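Local coordinates for acyl-coenzyme A oxidase acox-1.2 (Caenorhabditis elegans, PDB 5K3J), which catalyses the FAD-dependent desaturation of ascaroside-CoA side chains, the first step of the peroxisomal beta-oxidation that shortens five-carbon omega ascaroside pheromones, at residues I119-S124 / Y197-A202; Y147-L152 / S287-I292; S294-E299 / C429-E434. One frame throughout, in Å; residues are numbered along the deposited sequence.

Contact 1. Residues I119-S124 / Y197-A202; sequences IPTLQS and YALVVA
The carbonyl oxygen of P120, next in the chain to the T121 that packs on L199, is gripped twice: S124 N reaches P120 O at 3.3 Å, and the hydroxyl S124 OG reaches P120 O at 3.0 Å. The hydroxyl lies in the carbonyl plane, on a lone pair, with a C=O...OG angle of 139°. Across the contact the chemistry is apolar and rests on one leucine branch. The methyl T121 CG2 lies 3.7 Å from L199 CD1, the two side chains running alongside each other, head to tail. With CG2 anti to the backbone N, T121 keeps OG1 on the other branch, where it bonds to L117 O one turn back. This is where helix 112-125, of the N-terminal helical region, lies against the beta domain of the acyl-CoA oxidase fold, on strand 197-205 of its mixed sheet. L122 brings its branch point, CG, to 4.1 Å from L199 CD1, so the one methyl is met by both neighbouring helix residues. L122 also packs on L135 of helix 128-139, while L199 is flanked by F118 and L264. The backbone of L199 pairs with A148 of the parallel strand 147-148 and with C146 just before it.

Contact 2. Residues Y147-L152 / S287-I292; sequences YAQTEL and SGMVKI. With FAD (flavin-adenine dinucleotide), chain C.
M289 crosses both Y147 and Q149 at about a right angle, its sulfur doing the touching. The one polar link between the segments is weak: Q149 NE2 donates to M289 SD at 3.6 Å, almost straight at 170°. Y147 OH rests 3.8 Å from the same M289 SD. Bends at chi2 and chi3 turn the M289 thioether from helix 287-315 onto these two polar ends.

Within 147-152, Y147 OH donates to Q149 OE1; the modelled separation is very short, and its exact length is doubtful at this resolution. As modelled, the amide points its oxygen to the tyrosine and its nitrogen to the sulfur, an orientation these two contacts may favour. The Q149 CG is anti to the backbone N (chi1 -177°) and the chain is extended, carrying the amide out to these partners.

A second set of polar bonds joins 147-152 to the flavin. FAD N3 donates to Y147 O at 2.7 Å, while that residue's ring turns an edge to N3. Two consecutive amides hold the neighbouring carbonyl, with Q149 N at 2.9 Å from FAD O2 and T150 N, the straighter at 166°, also 2.9 Å from FAD O2. T150 OG1 gives its proton to FAD N1 at 2.9 Å. These donors along N1-C2=O2 would probably stabilise negative charge on a reduced flavin. Such main-chain reading of the flavin pyrimidine edge, beside the acyl-CoA pocket, is characteristic of the acyl-CoA oxidase and dehydrogenase active site.

Contact 3. Residues S294-E299 / C429-E434; sequences SQMAME and CTYAGE. Unlike the reference sequence in segment 429-434: A432 (reference Glu). With 6QA (~{S}-[2-[3-[[(2~{R})-4-[[[(2~{R},3~{S},4~{R},5~{R})-5-(6-aminopurin-9-yl)-4-oxidanyl-3-phosphonooxy-oxolan-2-yl]methoxy-oxidanyl-phosphoryl]oxy-oxidanyl-phosphoryl]oxy-3,3-dimethyl-2-oxidanyl-butanoyl]amino]propanoylamino]ethyl] 5-[(2~{R},3~{R},5~{R},6~{S})-6-methyl-3,5-bis(oxidanyl)oxan-2-yl]oxypentanethioate), chain E.
M296 meets Y431 and A432 with the end of its thioether, CE lying 4.2 Å from Y431 CE1 and SD beside A432 CB. The contact joins helix 287-315 to the loop before helix 435-450 in the C-terminal helical domain of the acyl-CoA oxidase fold, and it lines the active site. A432 replaces the glutamate predicted to be the proton acceptor, and the bound ascaroside-CoA is seen threading past it.

Y431 holds CG between its backbone N and carbonyl carbon (chi1 65°), a torsion that lays one ring face along the ligand. C03 of the sugar sits 3.8 Å above the plane of the Y431 ring, offset toward its rim, and C05 of the side chain lies over a face as well. A water at the ring's edge bonds to Y431 OH at 2.8 Å. A leucine in place of Y431 would probably leave this water short of a partner and the sugar and its linker without their flat support.

E299, important for substrate specificity, extends fully from the helix, CG anti to the backbone N (chi1 -176°). Its OE1 accepts from the sugar hydroxyl, with 6QA O01 at 2.9 Å from E299 OE1, and from the water, which thereby bridges E299 and Y431. R101 packs against the same side chain. At the other end of the acyl chain the main chain takes over: A432 N donates to the thioester oxygen 6QA O58 at 2.9 Å, with an N-H...O angle of 170°.

In the fold
All three contacts are buried, but contact 3 lies nearest the centre of the chain, about 5 Å from it to the contact's own centre, and contact 1 farthest, about 20 Å. Contacts 1 and 2 share the mixed sheet, where strands 147-148 and 197-205 run side by side and A148 also pairs with V201; T121 also packs on Y147. Contacts 2 and 3 share helix 287-315, and I292 touches A432. The chemistry changes along this path: purely aliphatic between helix and sheet in contact 1, a sulfur beside polar groups and flavin in contact 2, and a ligand-lining surface with a carboxylate and a water in contact 3. The second subunit reaches contacts 2 and 3 but not contact 1.

Contact 1. Residues I119-S124 / Y197-A202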
loop_
_atom_site.group_PDB
_atom_site.type_symbol
_atom_site.label_atom_id
_atom_site.label_comp_id
_atom_site.label_asym_id
_atom_site.label_seq_id
_atom_site.Cartn_x
_atom_site.Cartn_y
_atom_site.Cartn_z
ATOM N N ILE A 119 -23.573 18.318 -5.032
ATOM C CA ILE A 119 -23.710 19.635 -5.650
ATOM C C ILE A 119 -23.370 19.617 -7.153
ATOM O O ILE A 119 -24.113 20.191 -7.952
ATOM C CB ILE A 119 -22.836 20.690 -4.924
ATOM C CG1 ILE A 119 -23.438 21.053 -3.565
ATOM C CG2 ILE A 119 -22.673 21.940 -5.768
ATOM C CD1 ILE A 119 -22.728 22.197 -2.880
ATOM N N PRO A 120 -22.253 18.967 -7.551
ATOM C CA PRO A 120 -21.967 18.947 -8.991
ATOM C C PRO A 120 -22.989 18.184 -9.838
ATOM O O PRO A 120 -23.080 18.457 -11.033
ATOM C CB PRO A 120 -20.600 18.263 -9.061
ATOM C CG PRO A 120 -19.975 18.552 -7.755
ATOM C CD PRO A 120 -21.096 18.489 -6.772
ATOM N N THR A 121 -23.731 17.251 -9.245
ATOM C CA THR A 121 -24.741 16.506 -9.994
ATOM C C THR A 121 -25.996 17.352 -10.173
ATOM O O THR A 121 -26.633 17.315 -11.226
ATOM C CB THR A 121 -25.107 15.166 -9.303
ATOM O OG1 THR A 121 -24.035 14.230 -9.476
ATOM C CG2 THR A 121 -26.374 14.567 -9.903
ATOM N N LEU A 122 -26.342 18.126 -9.149
ATOM C CA LEU A 122 -27.466 19.048 -9.250
ATOM C C LEU A 122 -27.190 20.089 -10.326
ATOM O O LEU A 122 -28.086 20.474 -11.078
ATOM C CB LEU A 122 -27.736 19.735 -7.911
ATOM C CG LEU A 122 -28.386 18.890 -6.816
ATOM C CD1 LEU A 122 -28.383 19.650 -5.496
ATOM C CD2 LEU A 122 -29.801 18.488 -7.210
ATOM N N GLN A 123 -25.938 20.530 -10.399
ATOM C CA GLN A 123 -25.522 21.528 -11.376
ATOM C C GLN A 123 -25.662 21.018 -12.804
ATOM O O GLN A 123 -26.085 21.756 -13.697
ATOM C CB GLN A 123 -24.075 21.950 -11.119
ATOM C CG GLN A 123 -23.894 22.778 -9.863
ATOM C CD GLN A 123 -22.436 23.015 -9.525
ATOM O OE1 GLN A 123 -21.599 22.124 -9.664
ATOM N NE2 GLN A 123 -22.126 24.224 -9.079
ATOM N N SER A 124 -25.322 19.750 -13.014
ATOM C CA SER A 124 -25.258 19.194 -14.361
ATOM C C SER A 124 -26.509 18.413 -14.767
ATOM O O SER A 124 -26.699 18.123 -15.949
ATOM C CB SER A 124 -24.034 18.285 -14.494
ATOM O OG SER A 124 -24.070 17.229 -13.546
ATOM N N TYR A 197 -30.468 14.340 2.826
ATOM C CA TYR A 197 -30.878 14.198 1.437
ATOM C C TYR A 197 -29.875 13.343 0.674
ATOM O O TYR A 197 -28.681 13.367 0.960
ATOM C CB TYR A 197 -31.019 15.564 0.768
ATOM C CG TYR A 197 -32.289 16.298 1.127
ATOM C CD1 TYR A 197 -32.410 16.954 2.345
ATOM C CD2 TYR A 197 -33.367 16.339 0.249
ATOM C CE1 TYR A 197 -33.565 17.627 2.680
ATOM C CE2 TYR A 197 -34.530 17.011 0.578
ATOM C CZ TYR A 197 -34.621 17.653 1.798
ATOM O OH TYR A 197 -35.768 18.329 2.144
ATOM N N ALA A 198 -30.369 12.578 -0.291
ATOM C CA ALA A 198 -29.515 11.744 -1.122
ATOM C C ALA A 198 -29.977 11.737 -2.573
ATOM O O ALA A 198 -31.174 11.670 -2.853
ATOM C CB ALA A 198 -29.480 10.329 -0.578
ATOM N N LEU A 199 -29.025 11.807 -3.496
ATOM C CA LEU A 199 -29.335 11.622 -4.905
ATOM C C LEU A 199 -29.199 10.141 -5.226
ATOM O O LEU A 199 -28.092 9.638 -5.413
ATOM C CB LEU A 199 -28.420 12.472 -5.789
ATOM C CG LEU A 199 -28.852 13.934 -5.931
ATOM C CD1 LEU A 199 -27.736 14.806 -6.487
ATOM C CD2 LEU A 199 -30.077 14.005 -6.821
ATOM N N VAL A 200 -30.332 9.447 -5.266
ATOM C CA VAL A 200 -30.353 7.997 -5.416
ATOM C C VAL A 200 -30.498 7.548 -6.862
ATOM O O VAL A 200 -31.472 7.885 -7.536
ATOM C CB VAL A 200 -31.493 7.379 -4.596
ATOM C CG1 VAL A 200 -31.572 5.879 -4.836
ATOM C CG2 VAL A 200 -31.290 7.677 -3.128
ATOM N N VAL A 201 -29.519 6.776 -7.323
ATOM C CA VAL A 201 -29.521 6.250 -8.681
ATOM C C VAL A 201 -30.336 4.966 -8.753
ATOM O O VAL A 201 -30.047 3.994 -8.053
ATOM C CB VAL A 201 -28.094 5.970 -9.182
ATOM C CG1 VAL A 201 -28.130 5.416 -10.597
ATOM C CG2 VAL A 201 -27.244 7.235 -9.110
ATOM N N ALA A 202 -31.358 4.964 -9.602
ATOM C CA ALA A 202 -32.244 3.809 -9.703
ATOM C C ALA A 202 -32.652 3.520 -11.141
ATOM O O ALA A 202 -32.665 4.410 -11.986
ATOM C CB ALA A 202 -33.480 4.016 -8.845
#

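Contact 2. Residues Y147-L152 / S287-I292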
loop_
_atom_site.group_PDB
_atom_site.type_symbol
_atom_site.label_atom_id
_atom_site.label_comp_id
_atom_site.label_asym_id
_atom_site.label_seq_id
_atom_site.Cartn_x
_atom_site.Cartn_y
_atom_site.Cartn_z
ATOM N N TYR A 147 -24.039 11.213 -3.049
ATOM C CA TYR A 147 -24.194 10.512 -4.322
ATOM C C TYR A 147 -24.406 9.014 -4.063
ATOM O O TYR A 147 -23.446 8.273 -3.864
ATOM C CB TYR A 147 -22.954 10.760 -5.192
ATOM C CG TYR A 147 -23.009 10.268 -6.626
ATOM C CD1 TYR A 147 -23.549 11.059 -7.637
ATOM C CD2 TYR A 147 -22.481 9.031 -6.979
ATOM C CE1 TYR A 147 -23.582 10.620 -8.949
ATOM C CE2 TYR A 147 -22.517 8.587 -8.292
ATOM C CZ TYR A 147 -23.065 9.386 -9.267
ATOM O OH TYR A 147 -23.092 8.937 -10.567
ATOM N N ALA A 148 -25.664 8.579 -4.055
ATOM C CA ALA A 148 -26.004 7.205 -3.689
ATOM C C ALA A 148 -26.212 6.319 -4.915
ATOM O O ALA A 148 -27.334 6.140 -5.383
ATOM C CB ALA A 148 -27.243 7.189 -2.809
ATOM N N GLN A 149 -25.120 5.758 -5.424
ATOM C CA GLN A 149 -25.161 4.978 -6.657
ATOM C C GLN A 149 -24.838 3.506 -6.418
ATOM O O GLN A 149 -25.676 2.630 -6.653
ATOM C CB GLN A 149 -24.187 5.565 -7.680
ATOM C CG GLN A 149 -24.194 4.883 -9.038
ATOM C CD GLN A 149 -23.382 5.640 -10.071
ATOM O OE1 GLN A 149 -23.878 6.569 -10.707
ATOM N NE2 GLN A 149 -22.128 5.247 -10.243
ATOM N N THR A 150 -23.616 3.244 -5.959
ATOM C CA THR A 150 -23.139 1.883 -5.749
ATOM C C THR A 150 -24.028 1.102 -4.793
ATOM O O THR A 150 -24.433 1.610 -3.747
ATOM C CB THR A 150 -21.693 1.879 -5.208
ATOM O OG1 THR A 150 -20.841 2.579 -6.122
ATOM C CG2 THR A 150 -21.170 0.449 -5.028
ATOM N N GLU A 151 -24.340 -0.131 -5.175
ATOM C CA GLU A 151 -25.065 -1.040 -4.307
ATOM C C GLU A 151 -24.131 -2.108 -3.736
ATOM O O GLU A 151 -22.981 -2.226 -4.162
ATOM C CB GLU A 151 -26.226 -1.681 -5.065
ATOM C CG GLU A 151 -27.292 -0.668 -5.475
ATOM C CD GLU A 151 -28.297 -1.229 -6.463
ATOM O OE1 GLU A 151 -28.015 -2.296 -7.050
ATOM O OE2 GLU A 151 -29.366 -0.606 -6.652
ATOM N N LEU A 152 -24.624 -2.872 -2.761
ATOM C CA LEU A 152 -23.846 -3.943 -2.136
ATOM C C LEU A 152 -23.384 -4.969 -3.170
ATOM O O LEU A 152 -22.333 -5.594 -3.016
ATOM C CB LEU A 152 -24.670 -4.624 -1.040
ATOM C CG LEU A 152 -24.112 -5.903 -0.417
ATOM C CD1 LEU A 152 -22.772 -5.626 0.239
ATOM C CD2 LEU A 152 -25.098 -6.468 0.587
ATOM N N SER A 287 -22.060 12.467 -15.874
ATOM C CA SER A 287 -21.254 13.684 -15.876
ATOM C C SER A 287 -20.559 13.952 -14.545
ATOM O O SER A 287 -19.459 14.500 -14.518
ATOM C CB SER A 287 -22.119 14.888 -16.243
ATOM O OG SER A 287 -21.365 16.086 -16.164
ATOM N N GLY A 288 -21.210 13.581 -13.449
ATOM C CA GLY A 288 -20.643 13.784 -12.128
ATOM C C GLY A 288 -19.382 12.966 -11.940
ATOM O O GLY A 288 -18.421 13.413 -11.312
ATOM N N MET A 289 -19.387 11.761 -12.499
ATOM C CA MET A 289 -18.244 10.863 -12.414
ATOM C C MET A 289 -17.030 11.414 -13.152
ATOM O O MET A 289 -15.905 11.325 -12.662
ATOM C CB MET A 289 -18.611 9.490 -12.973
ATOM C CG MET A 289 -18.935 8.454 -11.915
ATOM S SD MET A 289 -20.212 7.307 -12.466
ATOM C CE MET A 289 -19.665 6.953 -14.135
ATOM N N VAL A 290 -17.269 11.981 -14.332
ATOM C CA VAL A 290 -16.199 12.508 -15.170
ATOM C C VAL A 290 -15.548 13.730 -14.528
ATOM O O VAL A 290 -14.358 13.973 -14.716
ATOM C CB VAL A 290 -16.728 12.852 -16.588
ATOM C CG1 VAL A 290 -15.655 13.530 -17.440
ATOM C CG2 VAL A 290 -17.226 11.593 -17.274
ATOM N N LYS A 291 -16.316 14.487 -13.751
ATOM C CA LYS A 291 -15.745 15.632 -13.048
ATOM C C LYS A 291 -14.679 15.162 -12.064
ATOM O O LYS A 291 -13.596 15.745 -11.983
ATOM C CB LYS A 291 -16.814 16.435 -12.308
ATOM C CG LYS A 291 -16.254 17.709 -11.696
ATOM C CD LYS A 291 -17.211 18.333 -10.707
ATOM C CE LYS A 291 -16.494 18.676 -9.410
ATOM N NZ LYS A 291 -15.268 19.494 -9.639
ATOM N N ILE A 292 -14.993 14.100 -11.326
ATOM C CA ILE A 292 -14.057 13.516 -10.373
ATOM C C ILE A 292 -12.810 12.997 -11.080
ATOM O O ILE A 292 -11.693 13.364 -10.720
ATOM C CB ILE A 292 -14.698 12.361 -9.577
ATOM C CG1 ILE A 292 -15.883 12.868 -8.750
ATOM C CG2 ILE A 292 -13.659 11.687 -8.690
ATOM C CD1 ILE A 292 -15.525 13.962 -7.767
HETATM P PA FAD C . -16.014 -4.604 -8.596
HETATM O O1A FAD C . -16.666 -4.518 -9.988
HETATM O O2A FAD C . -16.828 -5.492 -7.694
HETATM O O5B FAD C . -14.517 -5.207 -8.698
HETATM C C5B FAD C . -14.303 -6.602 -8.423
HETATM C C4B FAD C . -13.178 -7.139 -9.364
HETATM O O4B FAD C . -13.709 -7.532 -10.494
HETATM C C3B FAD C . -12.211 -6.003 -9.735
HETATM O O3B FAD C . -10.970 -6.488 -9.872
HETATM C C2B FAD C . -12.747 -5.501 -11.106
HETATM O O2B FAD C . -11.650 -4.858 -11.890
HETATM C C1B FAD C . -13.135 -6.587 -11.669
HETATM N N9A FAD C . -14.162 -6.331 -12.638
HETATM C C8A FAD C . -15.425 -5.921 -12.422
HETATM N N7A FAD C . -16.039 -5.809 -13.623
HETATM C C5A FAD C . -15.143 -6.154 -14.592
HETATM C C6A FAD C . -15.240 -6.215 -15.981
HETATM N N6A FAD C . -16.270 -5.954 -16.930
HETATM N N1A FAD C . -14.183 -6.592 -16.706
HETATM C C2A FAD C . -13.010 -6.918 -16.087
HETATM N N3A FAD C . -12.910 -6.861 -14.732
HETATM C C4A FAD C . -13.989 -6.475 -13.992
HETATM N N1 FAD C . -20.168 4.795 -4.457
HETATM C C2 FAD C . -21.212 5.819 -4.521
HETATM O O2 FAD C . -22.222 5.630 -5.171
HETATM N N3 FAD C . -21.057 7.086 -3.806
HETATM C C4 FAD C . -19.888 7.322 -3.050
HETATM O O4 FAD C . -19.757 8.402 -2.433
HETATM C C4X FAD C . -18.822 6.278 -2.979
HETATM N N5 FAD C . -17.627 6.515 -2.199
HETATM C C5X FAD C . -16.580 5.502 -2.130
HETATM C C6 FAD C . -15.421 5.741 -1.373
HETATM C C7 FAD C . -14.407 4.766 -1.299
HETATM C C7M FAD C . -13.260 5.269 -0.415
HETATM C C8 FAD C . -14.544 3.553 -1.979
HETATM C C8M FAD C . -13.506 2.446 -1.956
HETATM C C9 FAD C . -15.705 3.304 -2.739
HETATM C C9A FAD C . -16.726 4.274 -2.821
HETATM N N10 FAD C . -17.946 4.018 -3.623
HETATM C C10 FAD C . -18.977 5.024 -3.689
HETATM C "C1'" FAD C . -18.120 2.735 -4.356
HETATM C "C2'" FAD C . -17.262 2.747 -5.630
HETATM O "O2'" FAD C . -17.833 3.592 -6.569
HETATM C "C3'" FAD C . -17.170 1.361 -6.209
HETATM O "O3'" FAD C . -16.684 0.493 -5.224
HETATM C "C4'" FAD C . -16.215 1.371 -7.373
HETATM O "O4'" FAD C . -16.834 2.007 -8.471
HETATM C "C5'" FAD C . -15.838 -0.053 -7.740
HETATM O "O5'" FAD C . -17.024 -0.799 -8.026
HETATM P P FAD C . -17.139 -2.280 -7.426
HETATM O O1P FAD C . -17.085 -2.178 -5.896
HETATM O O2P FAD C . -18.417 -2.924 -7.866
HETATM O O3P FAD C . -15.916 -3.136 -7.956
#

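Contact 3. Residues S294-E299 / C429-E434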
loop_
_atom_site.group_PDB
_atom_site.type_symbol
_atom_site.label_atom_id
_atom_site.label_comp_id
_atom_site.label_asym_id
_atom_site.label_seq_id
_atom_site.Cartn_x
_atom_site.Cartn_y
_atom_site.Cartn_z
ATOM N N SER A 294 -11.580 13.621 -14.031
ATOM C CA SER A 294 -10.806 14.714 -14.599
ATOM C C SER A 294 -9.987 15.411 -13.517
ATOM O O SER A 294 -8.876 15.878 -13.765
ATOM C CB SER A 294 -11.729 15.721 -15.295
ATOM O OG SER A 294 -12.696 16.238 -14.395
ATOM N N GLN A 295 -10.534 15.446 -12.308
ATOM C CA GLN A 295 -9.958 16.229 -11.223
ATOM C C GLN A 295 -8.837 15.516 -10.459
ATOM O O GLN A 295 -7.954 16.167 -9.905
ATOM C CB GLN A 295 -11.081 16.648 -10.261
ATOM C CG GLN A 295 -10.639 17.381 -9.009
ATOM C CD GLN A 295 -10.632 16.482 -7.787
ATOM O OE1 GLN A 295 -10.736 15.261 -7.901
ATOM N NE2 GLN A 295 -10.517 17.085 -6.609
ATOM N N MET A 296 -8.846 14.187 -10.442
ATOM C CA MET A 296 -7.925 13.470 -9.556
ATOM C C MET A 296 -6.502 13.323 -10.092
ATOM O O MET A 296 -5.636 12.818 -9.394
ATOM C CB MET A 296 -8.485 12.088 -9.204
ATOM C CG MET A 296 -9.245 11.395 -10.313
ATOM S SD MET A 296 -10.074 9.921 -9.682
ATOM C CE MET A 296 -8.671 9.031 -9.018
ATOM N N ALA A 297 -6.250 13.767 -11.317
ATOM C CA ALA A 297 -4.868 13.880 -11.764
ATOM C C ALA A 297 -4.206 14.981 -10.942
ATOM O O ALA A 297 -3.069 14.844 -10.487
ATOM C CB ALA A 297 -4.782 14.181 -13.252
ATOM N N MET A 298 -4.949 16.065 -10.744
ATOM C CA MET A 298 -4.541 17.166 -9.887
ATOM C C MET A 298 -4.395 16.713 -8.439
ATOM O O MET A 298 -3.375 16.964 -7.798
ATOM C CB MET A 298 -5.561 18.296 -9.978
ATOM C CG MET A 298 -5.346 19.412 -8.980
ATOM S SD MET A 298 -3.873 20.374 -9.341
ATOM C CE MET A 298 -4.324 21.047 -10.936
ATOM N N GLU A 299 -5.428 16.040 -7.937
ATOM C CA GLU A 299 -5.513 15.657 -6.530
ATOM C C GLU A 299 -4.556 14.519 -6.167
ATOM O O GLU A 299 -3.944 14.530 -5.095
ATOM C CB GLU A 299 -6.944 15.252 -6.189
ATOM C CG GLU A 299 -7.166 14.916 -4.728
ATOM C CD GLU A 299 -8.543 14.342 -4.469
ATOM O OE1 GLU A 299 -9.080 13.663 -5.369
ATOM O OE2 GLU A 299 -9.089 14.568 -3.368
ATOM N N CYS A 429 -7.824 4.184 -6.637
ATOM C CA CYS A 429 -7.691 3.047 -7.530
ATOM C C CYS A 429 -8.981 2.233 -7.584
ATOM O O CYS A 429 -9.074 1.256 -8.328
ATOM C CB CYS A 429 -6.536 2.154 -7.081
ATOM S SG CYS A 429 -4.890 2.873 -7.277
ATOM N N THR A 430 -9.973 2.633 -6.793
ATOM C CA THR A 430 -11.211 1.874 -6.693
ATOM C C THR A 430 -12.433 2.754 -6.934
ATOM O O THR A 430 -13.224 2.480 -7.836
ATOM C CB THR A 430 -11.342 1.191 -5.317
ATOM O OG1 THR A 430 -10.326 0.190 -5.177
ATOM C CG2 THR A 430 -12.712 0.544 -5.178
ATOM N N TYR A 431 -12.591 3.811 -6.137
ATOM C CA TYR A 431 -13.738 4.700 -6.309
ATOM C C TYR A 431 -13.627 5.410 -7.651
ATOM O O TYR A 431 -12.558 5.415 -8.261
ATOM C CB TYR A 431 -13.857 5.712 -5.151
ATOM C CG TYR A 431 -12.729 6.728 -5.000
ATOM C CD1 TYR A 431 -12.429 7.639 -6.010
ATOM C CD2 TYR A 431 -12.004 6.810 -3.819
ATOM C CE1 TYR A 431 -11.416 8.569 -5.865
ATOM C CE2 TYR A 431 -10.987 7.739 -3.663
ATOM C CZ TYR A 431 -10.699 8.618 -4.688
ATOM O OH TYR A 431 -9.691 9.545 -4.539
ATOM N N ALA A 432 -14.725 6.018 -8.090
ATOM C CA ALA A 432 -14.784 6.710 -9.376
ATOM C C ALA A 432 -14.340 5.800 -10.522
ATOM O O ALA A 432 -13.773 6.259 -11.513
ATOM C CB ALA A 432 -13.935 7.978 -9.341
ATOM N N GLY A 433 -14.618 4.507 -10.380
ATOM C CA GLY A 433 -14.298 3.528 -11.403
ATOM C C GLY A 433 -13.141 2.625 -11.022
ATOM O O GLY A 433 -12.030 3.097 -10.791
ATOM N N GLU A 434 -13.404 1.324 -10.949
ATOM C CA GLU A 434 -12.354 0.338 -10.706
ATOM C C GLU A 434 -11.282 0.461 -11.793
ATOM O O GLU A 434 -11.604 0.504 -12.981
ATOM C CB GLU A 434 -12.946 -1.078 -10.671
ATOM C CG GLU A 434 -12.186 -2.070 -9.797
ATOM C CD GLU A 434 -10.796 -2.377 -10.321
ATOM O OE1 GLU A 434 -10.680 -2.759 -11.505
ATOM O OE2 GLU A 434 -9.820 -2.226 -9.553
HETATM P P26 6QA E . -22.603 1.068 -18.570
HETATM P P29 6QA E . -23.089 0.501 -21.494
HETATM P P50 6QA E . -18.242 1.226 -26.516
HETATM O O01 6QA E . -10.981 12.002 -3.932
HETATM C C02 6QA E . -12.328 12.316 -4.351
HETATM C C03 6QA E . -13.170 11.295 -3.568
HETATM O O04 6QA E . -14.438 11.226 -4.035
HETATM C C05 6QA E . -14.620 10.480 -5.196
HETATM C C06 6QA E . -15.624 9.338 -4.876
HETATM C C07 6QA E . -16.426 9.046 -6.165
HETATM C C08 6QA E . -17.761 8.411 -5.780
HETATM C C09 6QA E . -17.918 7.088 -6.406
HETATM S S10 6QA E . -19.532 6.883 -7.321
HETATM C C11 6QA E . -19.342 6.297 -9.028
HETATM C C12 6QA E . -18.011 5.694 -9.370
HETATM N N13 6QA E . -18.252 4.448 -9.997
HETATM C C14 6QA E . -17.871 4.208 -11.373
HETATM C C15 6QA E . -18.140 2.808 -12.032
HETATM C C16 6QA E . -19.031 3.047 -13.297
HETATM N N17 6QA E . -18.533 2.292 -14.463
HETATM C C18 6QA E . -19.490 1.978 -15.533
HETATM C C19 6QA E . -19.006 1.201 -16.755
HETATM O O20 6QA E . -17.682 0.768 -16.535
HETATM C C21 6QA E . -19.052 2.072 -18.043
HETATM C C22 6QA E . -18.672 1.039 -19.192
HETATM C C23 6QA E . -18.047 3.262 -17.895
HETATM C C24 6QA E . -20.412 2.670 -18.387
HETATM O O25 6QA E . -21.218 1.770 -19.173
HETATM O O27 6QA E . -22.333 0.141 -17.375
HETATM O O28 6QA E . -23.272 0.186 -19.869
HETATM O O30 6QA E . -24.440 1.011 -22.008
HETATM O O31 6QA E . -21.840 1.605 -21.709
HETATM C C32 6QA E . -20.757 1.337 -22.517
HETATM C C33 6QA E . -20.957 2.162 -23.856
HETATM O O34 6QA E . -21.380 3.341 -23.606
HETATM C C35 6QA E . -20.246 4.432 -24.016
HETATM N N36 6QA E . -19.969 5.284 -22.848
HETATM C C37 6QA E . -19.801 4.862 -21.591
HETATM N N38 6QA E . -19.576 5.886 -20.767
HETATM C C39 6QA E . -19.603 7.028 -21.512
HETATM C C40 6QA E . -19.859 6.655 -22.832
HETATM N N41 6QA E . -19.942 7.617 -23.790
HETATM C C42 6QA E . -19.774 8.899 -23.463
HETATM N N43 6QA E . -19.530 9.298 -22.198
HETATM C C44 6QA E . -19.439 8.410 -21.208
HETATM N N45 6QA E . -19.174 8.844 -19.832
HETATM C C46 6QA E . -19.198 3.786 -24.425
HETATM O O47 6QA E . -18.771 4.280 -25.775
HETATM C C48 6QA E . -19.579 2.311 -24.526
HETATM O O49 6QA E . -19.643 1.885 -25.847
HETATM O O51 6QA E . -18.496 -0.215 -26.844
HETATM O O52 6QA E . -17.080 1.341 -25.516
HETATM O O53 6QA E . -17.867 1.999 -27.751
HETATM O O54 6QA E . -22.730 -0.778 -22.207
HETATM O O55 6QA E . -23.588 2.144 -18.153
HETATM O O56 6QA E . -20.633 2.315 -15.434
HETATM O O57 6QA E . -17.360 5.051 -12.031
HETATM O O58 6QA E . -17.021 6.268 -6.256
HETATM O O59 6QA E . -13.244 11.645 -2.160
HETATM C C60 6QA E . -13.760 12.964 -1.949
HETATM C C61 6QA E . -13.833 13.077 -0.443
HETATM C C62 6QA E . -12.864 14.024 -2.644
HETATM C C63 6QA E . -12.661 13.726 -4.069
HETATM O O64 6QA E . -13.511 15.341 -2.539
HETATM O O HOH W 1 -8.177 11.433 -5.989
#